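Local coordinates for protein exoribonuclease II, mitochondrial (Candida glabrata, PDB 6F3H) that degrades RNA in mitochondria as a 3' to 5' exoribonuclease of the RNB family, the nuclease component of the mtEXO degradosome, at residues I408-S413 and I424-A429; T615-A620 and T691-T697. The protein carries 1 engineered substitution. All coordinates share one frame; numbering follows the deposited sequence.

How the contacts relate
Running from the N terminus, the chain first makes contact 1, where strand 410-416 turns through a short loop and comes back as strand 421-429, a tight beta hairpin closed within some twenty residues. Contact 2 opens only after this: about seventy residues separate 615-620 on helix 603-625 from 691-697, in the loop before helix 703-716. The two closures are thus in series, neither nested nor crossed. In space their centres lie about 14 Å apart, and they touch: CB of the engineered Asn409 lies 3.2 Å from Thr697 O, and Ile426 packs on Thr615. Sheet, helix and loop together frame the RNA path inside the RNB domain.

Contact 1 (I408-S413 and I424-A429); sequences INDGIS and IHIHIA. Engineered in segment 408-413: Asn409 (natural residue Asp). With MG (magnesium ion), chain E; nucleotides of chain C.
The imidazole of His427 meets Ser413 at its edge: NE2 donates to Ser413 OG over 3.0 Å, with the hydroxyl oxygen lying in the ring plane. One face of the same ring has His425 O 3.7 Å above it, displaced from the ring centre, and its other nitrogen, ND1, bonds to Ser492 OG. Both ring nitrogens are therefore used, which fixes the rotation of the ring; histidine suits the place because its two nitrogens can each hold a partner, NE2 as donor and ND1 probably as acceptor. Ser413 sets its OG anti to its carbonyl carbon (chi1 -63°), where it reaches both NE2 and Pro396 O.

The two strands pair in regular antiparallel fashion. Gly411 faces His427 and Ser413 faces His425 in hydrogen-bonded pairs, with Ser413 N reaching His425 O at 2.8 Å. Ala429 N closes the end on Asn409 O at 2.9 Å, coming from above the carbonyl plane. One residue further into the strand, Asp410, in a non-hydrogen-bonded pair with Ile428, binds the magnesium ion through OD1 at 2.3 Å, a hard carboxylate oxygen suited to a hard cation, and Asp401 is a second protein ligand. The backbone N of the engineered Asn409 donates to OP1 of nucleotide C6 of chain C at 2.9 Å; its side chain is held by Met700 N on OD1 and adds a weak ND2 bond to the same phosphate oxygen.

On the sheet face bearing Asp410, Ile412 CG2 lies 4.0 Å from Ile426 CD1, the two branched side chains running alongside each other in the same direction. Helix 603-625 packs over this face through Leu607 and Thr615, Phe392 meets both histidine rings edge-to-face on the other, and strand 488-499 continues the sheet beyond strand 421-429.

Contact 2 (T615-A620 and T691-T697); sequences TNKLCA and TAYLTVT. With nucleotides of chain C.
Helix 603-625 and the loop before helix 703-716 meet beside the RNA channel of the RNB domain, and Asn616 joins them. Its OD1 takes the backbone N of Val696 at 2.7 Å and, weakly, that of Thr697, while ND2 donates to Tyr693 OH at 3.2 Å and weakly to Thr697 OG1. An amide suits this place: it offers an acceptor to the loop backbone and two N-H groups to the hydroxyls of Tyr693 and, weakly, Thr697. With CG anti to its carbonyl carbon (chi1 -72°), the amide is carried past the Tyr693 ring to the backbone of Val696, whose side chain it passes in the opposite direction. Leu694 N adds a bond to Asn616 O from well above the carbonyl plane.

Asn616 CB sits over one face of the Tyr693 ring in a CH-pi contact, 3.8 Å from the centroid, and the amide plane stands 74° from the ring. Lys617 CG reaches the ring edge in plane, before the chain leads on to a salt bridge with Asp567. Farther along the helix, small residues let the loop come close: Ala620 CB lies 3.7 Å from Ala692 CB, and Cys619 SG packs on Val696 CG2.

The hydroxyls that Asn616 meets also serve the RNA. Tyr693 OH donates to OP1 of U4 and Thr697 OG1 to OP1 of A5, both of chain C and both at 2.5 Å. Asn616 thus stands in the second shell and probably orients Tyr693 and, more weakly, Thr697, in a loop contacting two RNA phosphates along the channel of this RNB nuclease to its magnesium site.

Contact 1 (I408-S413 and I424-A429)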
ATOM      1  N   ILE A 408     -13.359  15.068  -5.196  1.00 57.69           N
ATOM      2  CA  ILE A 408     -14.734  14.615  -5.063  1.00 53.54           C
ATOM      3  C   ILE A 408     -14.996  13.699  -6.246  1.00 51.64           C
ATOM      4  O   ILE A 408     -15.158  14.183  -7.368  1.00 58.71           O
ATOM      5  CB  ILE A 408     -15.713  15.796  -5.035  1.00 54.38           C
ATOM      6  CG1 ILE A 408     -15.080  16.983  -4.314  1.00 59.23           C
ATOM      7  CG2 ILE A 408     -17.009  15.417  -4.347  1.00 50.33           C
ATOM      8  CD1 ILE A 408     -14.669  16.688  -2.871  1.00 63.22           C
ATOM      9  N   ASN A 409     -15.067  12.381  -5.992  1.00 48.16           N
ATOM     10  CA  ASN A 409     -15.185  11.371  -7.034  1.00 41.36           C
ATOM     11  C   ASN A 409     -16.607  10.858  -7.203  1.00 41.47           C
ATOM     12  O   ASN A 409     -16.917  10.253  -8.234  1.00 47.59           O
ATOM     13  CB  ASN A 409     -14.313  10.125  -6.703  1.00 48.66           C
ATOM     14  CG  ASN A 409     -12.814  10.327  -6.913  1.00 51.65           C
ATOM     15  OD1 ASN A 409     -12.316  10.284  -8.041  1.00 52.84           O
ATOM     16  ND2 ASN A 409     -12.084  10.466  -5.821  1.00 54.08           N
ATOM     17  N   ASP A 410     -17.489  11.132  -6.243  1.00 50.37           N
ATOM     18  CA  ASP A 410     -18.750  10.420  -6.069  1.00 55.94           C
ATOM     19  C   ASP A 410     -19.927  11.343  -5.765  1.00 55.63           C
ATOM     20  O   ASP A 410     -19.795  12.302  -5.005  1.00 55.25           O
ATOM     21  CB  ASP A 410     -18.587   9.448  -4.897  1.00 66.80           C
ATOM     22  CG  ASP A 410     -18.201  10.168  -3.583  1.00 95.15           C
ATOM     23  OD1 ASP A 410     -17.564  11.243  -3.657  1.00108.99           O
ATOM     24  OD2 ASP A 410     -18.427   9.646  -2.471  1.00107.67           O
ATOM     25  N   GLY A 411     -21.091  11.008  -6.311  1.00 53.09           N
ATOM     26  CA  GLY A 411     -22.346  11.607  -5.880  1.00 45.28           C
ATOM     27  C   GLY A 411     -23.459  10.583  -5.964  1.00 44.19           C
ATOM     28  O   GLY A 411     -23.388   9.633  -6.741  1.00 47.69           O
ATOM     29  N   ILE A 412     -24.504  10.791  -5.166  1.00 43.41           N
ATOM     30  CA  ILE A 412     -25.659   9.896  -5.131  1.00 47.40           C
ATOM     31  C   ILE A 412     -26.939  10.652  -5.463  1.00 51.82           C
ATOM     32  O   ILE A 412     -27.158  11.774  -4.988  1.00 48.60           O
ATOM     33  CB  ILE A 412     -25.810   9.233  -3.751  1.00 46.26           C
ATOM     34  CG1 ILE A 412     -24.451   8.833  -3.210  1.00 50.44           C
ATOM     35  CG2 ILE A 412     -26.717   8.040  -3.829  1.00 43.59           C
ATOM     36  CD1 ILE A 412     -24.540   8.251  -1.844  1.00 55.94           C
ATOM     37  N   SER A 413     -27.820   9.995  -6.215  1.00 54.21           N
ATOM     38  CA  SER A 413     -29.121  10.538  -6.563  1.00 50.16           C
ATOM     39  C   SER A 413     -30.134   9.417  -6.472  1.00 51.38           C
ATOM     40  O   SER A 413     -29.845   8.285  -6.868  1.00 48.02           O
ATOM     41  CB  SER A 413     -29.103  11.142  -7.959  1.00 50.16           C
ATOM     42  OG  SER A 413     -28.208  12.243  -8.007  1.00 52.28           O
ATOM     43  N   ILE A 424     -31.733   4.522  -8.409  1.00 62.76           N
ATOM     44  CA  ILE A 424     -30.512   5.080  -7.863  1.00 54.57           C
ATOM     45  C   ILE A 424     -29.532   5.418  -8.962  1.00 54.83           C
ATOM     46  O   ILE A 424     -29.352   4.652  -9.913  1.00 54.51           O
ATOM     47  CB  ILE A 424     -29.883   4.110  -6.871  1.00 48.27           C
ATOM     48  CG1 ILE A 424     -31.004   3.573  -5.996  1.00 48.76           C
ATOM     49  CG2 ILE A 424     -28.817   4.822  -6.131  1.00 51.65           C
ATOM     50  CD1 ILE A 424     -31.607   4.628  -5.088  1.00 51.51           C
ATOM     51  N   HIS A 425     -28.875   6.556  -8.796  1.00 55.67           N
ATOM     52  CA  HIS A 425     -27.880   7.038  -9.732  1.00 54.77           C
ATOM     53  C   HIS A 425     -26.622   7.379  -8.977  1.00 51.03           C
ATOM     54  O   HIS A 425     -26.654   8.185  -8.044  1.00 53.09           O
ATOM     55  CB  HIS A 425     -28.378   8.253 -10.475  1.00 60.08           C
ATOM     56  CG  HIS A 425     -29.608   7.989 -11.275  1.00 67.87           C
ATOM     57  ND1 HIS A 425     -29.563   7.515 -12.569  1.00 68.41           N
ATOM     58  CD2 HIS A 425     -30.916   8.131 -10.966  1.00 67.49           C
ATOM     59  CE1 HIS A 425     -30.795   7.390 -13.025  1.00 69.63           C
ATOM     60  NE2 HIS A 425     -31.633   7.760 -12.073  1.00 70.17           N
ATOM     61  N   ILE A 426     -25.524   6.783  -9.404  1.00 46.52           N
ATOM     62  CA  ILE A 426     -24.222   7.017  -8.819  1.00 42.84           C
ATOM     63  C   ILE A 426     -23.401   7.705  -9.867  1.00 48.39           C
ATOM     64  O   ILE A 426     -23.067   7.110 -10.898  1.00 55.86           O
ATOM     65  CB  ILE A 426     -23.564   5.718  -8.381  1.00 41.65           C
ATOM     66  CG1 ILE A 426     -24.627   4.860  -7.736  1.00 47.57           C
ATOM     67  CG2 ILE A 426     -22.442   6.008  -7.419  1.00 48.41           C
ATOM     68  CD1 ILE A 426     -25.151   5.484  -6.462  1.00 48.21           C
ATOM     69  N   HIS A 427     -23.081   8.953  -9.607  1.00 50.05           N
ATOM     70  CA  HIS A 427     -22.378   9.766 -10.573  1.00 56.13           C
ATOM     71  C   HIS A 427     -20.942   9.856 -10.132  1.00 55.35           C
ATOM     72  O   HIS A 427     -20.646  10.382  -9.058  1.00 60.16           O
ATOM     73  CB  HIS A 427     -22.989  11.148 -10.702  1.00 57.46           C
ATOM     74  CG  HIS A 427     -24.470  11.112 -10.729  1.00 54.70           C
ATOM     75  ND1 HIS A 427     -25.167  10.625 -11.808  1.00 53.84           N
ATOM     76  CD2 HIS A 427     -25.390  11.515  -9.824  1.00 53.89           C
ATOM     77  CE1 HIS A 427     -26.458  10.702 -11.548  1.00 55.02           C
ATOM     78  NE2 HIS A 427     -26.620  11.246 -10.354  1.00 50.70           N
ATOM     79  N   ILE A 428     -20.069   9.333 -10.955  1.00 53.62           N
ATOM     80  CA  ILE A 428     -18.658   9.289 -10.666  1.00 50.77           C
ATOM     81  C   ILE A 428     -18.021  10.345 -11.546  1.00 48.88           C
ATOM     82  O   ILE A 428     -18.380  10.472 -12.721  1.00 48.88           O
ATOM     83  CB  ILE A 428     -18.116   7.886 -10.973  1.00 48.19           C
ATOM     84  CG1 ILE A 428     -18.702   6.882  -9.991  1.00 40.72           C
ATOM     85  CG2 ILE A 428     -16.638   7.883 -10.805  1.00 55.31           C
ATOM     86  CD1 ILE A 428     -18.875   7.441  -8.599  1.00 50.65           C
ATOM     87  N   ALA A 429     -17.101  11.116 -10.984  1.00 46.34           N
ATOM     88  CA  ALA A 429     -16.393  12.070 -11.820  1.00 49.05           C
ATOM     89  C   ALA A 429     -15.785  11.339 -13.011  1.00 57.36           C
ATOM     90  O   ALA A 429     -15.506  10.136 -12.938  1.00 59.16           O
ATOM     91  CB  ALA A 429     -15.317  12.783 -11.015  1.00 48.75           C
TER
HETATM   92 MG    MG E1001     -17.042  11.952  -1.569  1.00126.87          MG
ATOM     93  P     C C   6     -13.719  10.204  -2.551  1.00 42.51           P
ATOM     94  OP1   C C   6     -14.279  11.220  -3.452  1.00 45.20           O
ATOM     95  OP2   C C   6     -13.239   8.909  -3.061  1.00 45.92           O
ATOM     96  O5'   C C   6     -12.571  10.968  -1.789  1.00 49.05           O
ATOM     97  C5'   C C   6     -12.892  12.111  -1.012  1.00 47.85           C
ATOM     98  C4'   C C   6     -11.735  12.555  -0.148  1.00 48.21           C
ATOM     99  O4'   C C   6     -11.501  11.621   0.940  1.00 48.33           O
ATOM    100  C3'   C C   6     -10.378  12.648  -0.808  1.00 47.48           C
ATOM    101  O3'   C C   6     -10.232  13.771  -1.650  1.00 53.56           O
ATOM    102  C2'   C C   6      -9.479  12.707   0.398  1.00 49.16           C
ATOM    103  O2'   C C   6      -9.657  13.961   1.017  1.00 54.05           O
ATOM    104  C1'   C C   6     -10.141  11.668   1.301  1.00 48.04           C
ATOM    105  N1    C C   6      -9.510  10.326   1.159  1.00 49.41           N
ATOM    106  C2    C C   6      -8.350  10.056   1.926  1.00 57.09           C
ATOM    107  O2    C C   6      -7.919  10.910   2.700  1.00 65.24           O
ATOM    108  N3    C C   6      -7.682   8.887   1.867  1.00 50.61           N
ATOM    109  C4    C C   6      -8.135   7.967   1.045  1.00 49.89           C
ATOM    110  N4    C C   6      -7.448   6.819   1.024  1.00 51.39           N
ATOM    111  C5    C C   6      -9.306   8.191   0.244  1.00 45.69           C
ATOM    112  C6    C C   6      -9.953   9.361   0.315  1.00 44.87           C
ATOM    113  P     A C   5     -14.865   4.685  -1.920  1.00 49.45           P
ATOM    114  OP1   A C   5     -15.422   4.884  -3.277  1.00 42.98           O
ATOM    115  OP2   A C   5     -13.533   4.030  -1.775  1.00 51.94           O
ATOM    116  O5'   A C   5     -14.755   6.117  -1.261  1.00 49.46           O
ATOM    117  C5'   A C   5     -15.908   6.928  -1.178  1.00 48.50           C
ATOM    118  C4'   A C   5     -15.740   8.061  -0.206  1.00 45.38           C
ATOM    119  O4'   A C   5     -15.556   7.543   1.133  1.00 45.71           O
ATOM    120  C3'   A C   5     -14.542   8.966  -0.423  1.00 42.09           C
ATOM    121  O3'   A C   5     -14.787   9.947  -1.405  1.00 43.52           O
ATOM    122  C2'   A C   5     -14.339   9.555   0.958  1.00 44.79           C
ATOM    123  O2'   A C   5     -15.309  10.560   1.213  1.00 45.04           O
ATOM    124  C1'   A C   5     -14.644   8.346   1.832  1.00 45.44           C
ATOM    125  N9    A C   5     -13.435   7.558   2.011  1.00 54.27           N
ATOM    126  C8    A C   5     -12.979   6.481   1.293  1.00 58.47           C
ATOM    127  N7    A C   5     -11.815   6.035   1.694  1.00 55.41           N
ATOM    128  C5    A C   5     -11.507   6.905   2.723  1.00 59.17           C
ATOM    129  C6    A C   5     -10.410   6.980   3.580  1.00 67.51           C
ATOM    130  N6    A C   5      -9.375   6.132   3.520  1.00 73.12           N
ATOM    131  N1    A C   5     -10.430   7.977   4.500  1.00 67.13           N
ATOM    132  C2    A C   5     -11.474   8.823   4.551  1.00 66.33           C
ATOM    133  N3    A C   5     -12.575   8.857   3.802  1.00 62.88           N
ATOM    134  C4    A C   5     -12.497   7.856   2.916  1.00 60.44           C
TER
HETATM  135  O   HOH W   1     -18.462  10.644  -1.207  1.00117.75           O
HETATM  136  O   HOH W   2     -17.945  12.345  -3.284  1.00123.47           O

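Contact 2 (T615-A620 and T691-T697)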
ATOM      1  N   THR A 615     -21.924  -0.423  -6.051  1.00 43.20           N
ATOM      2  CA  THR A 615     -21.499   0.015  -7.373  1.00 40.48           C
ATOM      3  C   THR A 615     -20.318  -0.782  -7.866  1.00 45.36           C
ATOM      4  O   THR A 615     -20.259  -1.184  -9.030  1.00 45.09           O
ATOM      5  CB  THR A 615     -21.073   1.468  -7.301  1.00 52.31           C
ATOM      6  OG1 THR A 615     -22.091   2.227  -6.652  1.00 53.74           O
ATOM      7  CG2 THR A 615     -20.793   2.002  -8.678  1.00 45.57           C
ATOM      8  N   ASN A 616     -19.331  -0.966  -6.996  1.00 40.70           N
ATOM      9  CA  ASN A 616     -18.135  -1.664  -7.403  1.00 40.55           C
ATOM     10  C   ASN A 616     -18.428  -3.136  -7.631  1.00 43.98           C
ATOM     11  O   ASN A 616     -17.891  -3.735  -8.567  1.00 44.56           O
ATOM     12  CB  ASN A 616     -17.055  -1.451  -6.361  1.00 43.19           C
ATOM     13  CG  ASN A 616     -16.512  -0.054  -6.398  1.00 47.75           C
ATOM     14  OD1 ASN A 616     -16.371   0.530  -7.467  1.00 47.15           O
ATOM     15  ND2 ASN A 616     -16.201   0.496  -5.236  1.00 51.72           N
ATOM     16  N   LYS A 617     -19.317  -3.727  -6.820  1.00 44.87           N
ATOM     17  CA  LYS A 617     -19.706  -5.112  -7.062  1.00 42.05           C
ATOM     18  C   LYS A 617     -20.353  -5.259  -8.425  1.00 47.86           C
ATOM     19  O   LYS A 617     -20.097  -6.230  -9.142  1.00 55.72           O
ATOM     20  CB  LYS A 617     -20.673  -5.618  -5.996  1.00 42.52           C
ATOM     21  CG  LYS A 617     -20.039  -6.042  -4.707  1.00 55.18           C
ATOM     22  CD  LYS A 617     -21.039  -6.827  -3.882  1.00 66.64           C
ATOM     23  CE  LYS A 617     -22.103  -5.941  -3.216  1.00 71.00           C
ATOM     24  NZ  LYS A 617     -22.908  -6.717  -2.216  1.00 71.44           N
ATOM     25  N   LEU A 618     -21.193  -4.306  -8.810  1.00 44.80           N
ATOM     26  CA  LEU A 618     -21.947  -4.474 -10.044  1.00 49.12           C
ATOM     27  C   LEU A 618     -21.067  -4.336 -11.277  1.00 53.67           C
ATOM     28  O   LEU A 618     -21.260  -5.062 -12.257  1.00 58.18           O
ATOM     29  CB  LEU A 618     -23.089  -3.473 -10.097  1.00 56.94           C
ATOM     30  CG  LEU A 618     -24.208  -3.882  -9.137  1.00 58.93           C
ATOM     31  CD1 LEU A 618     -25.335  -2.871  -9.136  1.00 51.83           C
ATOM     32  CD2 LEU A 618     -24.710  -5.285  -9.453  1.00 61.23           C
ATOM     33  N   CYS A 619     -20.094  -3.420 -11.261  1.00 53.69           N
ATOM     34  CA  CYS A 619     -19.217  -3.330 -12.426  1.00 54.11           C
ATOM     35  C   CYS A 619     -18.390  -4.577 -12.599  1.00 52.12           C
ATOM     36  O   CYS A 619     -17.956  -4.877 -13.718  1.00 52.50           O
ATOM     37  CB  CYS A 619     -18.301  -2.129 -12.355  1.00 59.05           C
ATOM     38  SG  CYS A 619     -19.141  -0.683 -12.820  1.00 64.93           S
ATOM     39  N   ALA A 620     -18.143  -5.300 -11.515  1.00 49.19           N
ATOM     40  CA  ALA A 620     -17.572  -6.623 -11.656  1.00 54.63           C
ATOM     41  C   ALA A 620     -18.423  -7.447 -12.605  1.00 63.16           C
ATOM     42  O   ALA A 620     -17.939  -7.943 -13.630  1.00 66.65           O
ATOM     43  CB  ALA A 620     -17.472  -7.298 -10.289  1.00 63.93           C
ATOM     44  N   THR A 691     -18.236 -12.538  -4.082  1.00 76.58           N
ATOM     45  CA  THR A 691     -18.244 -12.234  -5.495  1.00 68.58           C
ATOM     46  C   THR A 691     -17.103 -11.283  -5.839  1.00 57.56           C
ATOM     47  O   THR A 691     -16.475 -10.675  -4.963  1.00 52.48           O
ATOM     48  CB  THR A 691     -19.616 -11.698  -5.914  1.00 69.53           C
ATOM     49  OG1 THR A 691     -19.708 -11.756  -7.340  1.00 77.00           O
ATOM     50  CG2 THR A 691     -19.872 -10.267  -5.397  1.00 59.81           C
ATOM     51  N   ALA A 692     -16.832 -11.187  -7.140  1.00 52.01           N
ATOM     52  CA  ALA A 692     -15.829 -10.271  -7.657  1.00 56.13           C
ATOM     53  C   ALA A 692     -16.139  -8.824  -7.258  1.00 62.58           C
ATOM     54  O   ALA A 692     -17.261  -8.484  -6.892  1.00 64.63           O
ATOM     55  CB  ALA A 692     -15.752 -10.383  -9.178  1.00 47.42           C
ATOM     56  N   TYR A 693     -15.114  -7.970  -7.332  1.00 62.00           N
ATOM     57  CA  TYR A 693     -15.193  -6.576  -6.886  1.00 50.57           C
ATOM     58  C   TYR A 693     -14.270  -5.746  -7.758  1.00 49.25           C
ATOM     59  O   TYR A 693     -13.074  -6.031  -7.816  1.00 55.86           O
ATOM     60  CB  TYR A 693     -14.786  -6.465  -5.423  1.00 42.41           C
ATOM     61  CG  TYR A 693     -15.026  -5.130  -4.771  1.00 45.56           C
ATOM     62  CD1 TYR A 693     -16.287  -4.795  -4.297  1.00 48.81           C
ATOM     63  CD2 TYR A 693     -13.983  -4.239  -4.545  1.00 47.54           C
ATOM     64  CE1 TYR A 693     -16.519  -3.589  -3.672  1.00 51.15           C
ATOM     65  CE2 TYR A 693     -14.203  -3.029  -3.909  1.00 51.83           C
ATOM     66  CZ  TYR A 693     -15.478  -2.710  -3.473  1.00 53.58           C
ATOM     67  OH  TYR A 693     -15.724  -1.510  -2.839  1.00 53.56           O
ATOM     68  N   LEU A 694     -14.802  -4.734  -8.431  1.00 42.47           N
ATOM     69  CA  LEU A 694     -14.025  -3.944  -9.377  1.00 38.62           C
ATOM     70  C   LEU A 694     -14.270  -2.476  -9.086  1.00 49.53           C
ATOM     71  O   LEU A 694     -15.399  -2.003  -9.224  1.00 54.80           O
ATOM     72  CB  LEU A 694     -14.417  -4.292 -10.814  1.00 38.49           C
ATOM     73  CG  LEU A 694     -13.670  -3.595 -11.952  1.00 48.90           C
ATOM     74  CD1 LEU A 694     -13.197  -4.620 -12.947  1.00 44.86           C
ATOM     75  CD2 LEU A 694     -14.534  -2.572 -12.668  1.00 46.11           C
ATOM     76  N   THR A 695     -13.224  -1.754  -8.694  1.00 50.47           N
ATOM     77  CA  THR A 695     -13.395  -0.426  -8.119  1.00 51.29           C
ATOM     78  C   THR A 695     -13.423   0.615  -9.224  1.00 55.55           C
ATOM     79  O   THR A 695     -12.491   0.703 -10.023  1.00 58.99           O
ATOM     80  CB  THR A 695     -12.286  -0.099  -7.113  1.00 52.18           C
ATOM     81  OG1 THR A 695     -11.026  -0.053  -7.786  1.00 59.28           O
ATOM     82  CG2 THR A 695     -12.232  -1.132  -6.017  1.00 50.86           C
ATOM     83  N   VAL A 696     -14.490   1.415  -9.246  1.00 54.40           N
ATOM     84  CA  VAL A 696     -14.720   2.427 -10.271  1.00 50.64           C
ATOM     85  C   VAL A 696     -15.093   3.763  -9.637  1.00 53.84           C
ATOM     86  O   VAL A 696     -15.165   4.794 -10.313  1.00 56.50           O
ATOM     87  CB  VAL A 696     -15.827   1.965 -11.213  1.00 49.24           C
ATOM     88  CG1 VAL A 696     -15.298   0.948 -12.181  1.00 49.35           C
ATOM     89  CG2 VAL A 696     -16.915   1.367 -10.384  1.00 50.77           C
ATOM     90  N   THR A 697     -15.362   3.744  -8.340  1.00 50.50           N
ATOM     91  CA  THR A 697     -15.891   4.905  -7.656  1.00 40.10           C
ATOM     92  C   THR A 697     -14.877   6.010  -7.431  1.00 42.38           C
ATOM     93  O   THR A 697     -15.282   7.114  -7.059  1.00 42.15           O
ATOM     94  CB  THR A 697     -16.432   4.460  -6.315  1.00 40.28           C
ATOM     95  OG1 THR A 697     -15.386   3.814  -5.581  1.00 45.87           O
ATOM     96  CG2 THR A 697     -17.544   3.480  -6.530  1.00 42.14           C
TER
ATOM     97  P     U C   4     -13.498  -0.121  -0.357  1.00 52.31           P
ATOM     98  OP1   U C   4     -13.815  -0.233  -1.794  1.00 48.15           O
ATOM     99  OP2   U C   4     -12.108   0.109   0.078  1.00 60.01           O
ATOM    100  O5'   U C   4     -14.336   1.096   0.163  1.00 51.72           O
ATOM    101  C5'   U C   4     -15.738   1.020   0.142  1.00 42.92           C
ATOM    102  C4'   U C   4     -16.285   2.259   0.737  1.00 45.36           C
ATOM    103  O4'   U C   4     -16.062   2.234   2.168  1.00 52.12           O
ATOM    104  C3'   U C   4     -15.581   3.517   0.295  1.00 43.47           C
ATOM    105  O3'   U C   4     -15.946   3.947  -0.998  1.00 40.88           O
ATOM    106  C2'   U C   4     -15.917   4.480   1.418  1.00 48.79           C
ATOM    107  O2'   U C   4     -17.251   4.945   1.301  1.00 53.62           O
ATOM    108  C1'   U C   4     -15.833   3.549   2.631  1.00 51.26           C
ATOM    109  N1    U C   4     -14.498   3.614   3.268  1.00 54.20           N
ATOM    110  C2    U C   4     -14.348   4.573   4.248  1.00 55.65           C
ATOM    111  O2    U C   4     -15.252   5.308   4.597  1.00 58.96           O
ATOM    112  N3    U C   4     -13.111   4.634   4.820  1.00 53.78           N
ATOM    113  C4    U C   4     -12.029   3.847   4.499  1.00 57.32           C
ATOM    114  O4    U C   4     -10.977   4.034   5.118  1.00 63.53           O
ATOM    115  C5    U C   4     -12.253   2.877   3.463  1.00 51.29           C
ATOM    116  C6    U C   4     -13.451   2.795   2.895  1.00 52.07           C
ATOM    117  P     A C   5     -14.865   4.685  -1.920  1.00 49.45           P
ATOM    118  OP1   A C   5     -15.422   4.884  -3.277  1.00 42.98           O
ATOM    119  OP2   A C   5     -13.533   4.030  -1.775  1.00 51.94           O
ATOM    120  O5'   A C   5     -14.755   6.117  -1.261  1.00 49.46           O
ATOM    121  C5'   A C   5     -15.908   6.928  -1.178  1.00 48.50           C
ATOM    122  C4'   A C   5     -15.740   8.061  -0.206  1.00 45.38           C
ATOM    123  O4'   A C   5     -15.556   7.543   1.133  1.00 45.71           O
ATOM    124  C3'   A C   5     -14.542   8.966  -0.423  1.00 42.09           C
ATOM    125  O3'   A C   5     -14.787   9.947  -1.405  1.00 43.52           O
ATOM    126  C2'   A C   5     -14.339   9.555   0.958  1.00 44.79           C
ATOM    127  O2'   A C   5     -15.309  10.560   1.213  1.00 45.04           O
ATOM    128  C1'   A C   5     -14.644   8.346   1.832  1.00 45.44           C
ATOM    129  N9    A C   5     -13.435   7.558   2.011  1.00 54.27           N
ATOM    130  C8    A C   5     -12.979   6.481   1.293  1.00 58.47           C
ATOM    131  N7    A C   5     -11.815   6.035   1.694  1.00 55.41           N
ATOM    132  C5    A C   5     -11.507   6.905   2.723  1.00 59.17           C
ATOM    133  C6    A C   5     -10.410   6.980   3.580  1.00 67.51           C
ATOM    134  N6    A C   5      -9.375   6.132   3.520  1.00 73.12           N
ATOM    135  N1    A C   5     -10.430   7.977   4.500  1.00 67.13           N
ATOM    136  C2    A C   5     -11.474   8.823   4.551  1.00 66.33           C
ATOM    137  N3    A C   5     -12.575   8.857   3.802  1.00 62.88           N
ATOM    138  C4    A C   5     -12.497   7.856   2.916  1.00 60.44           C
TER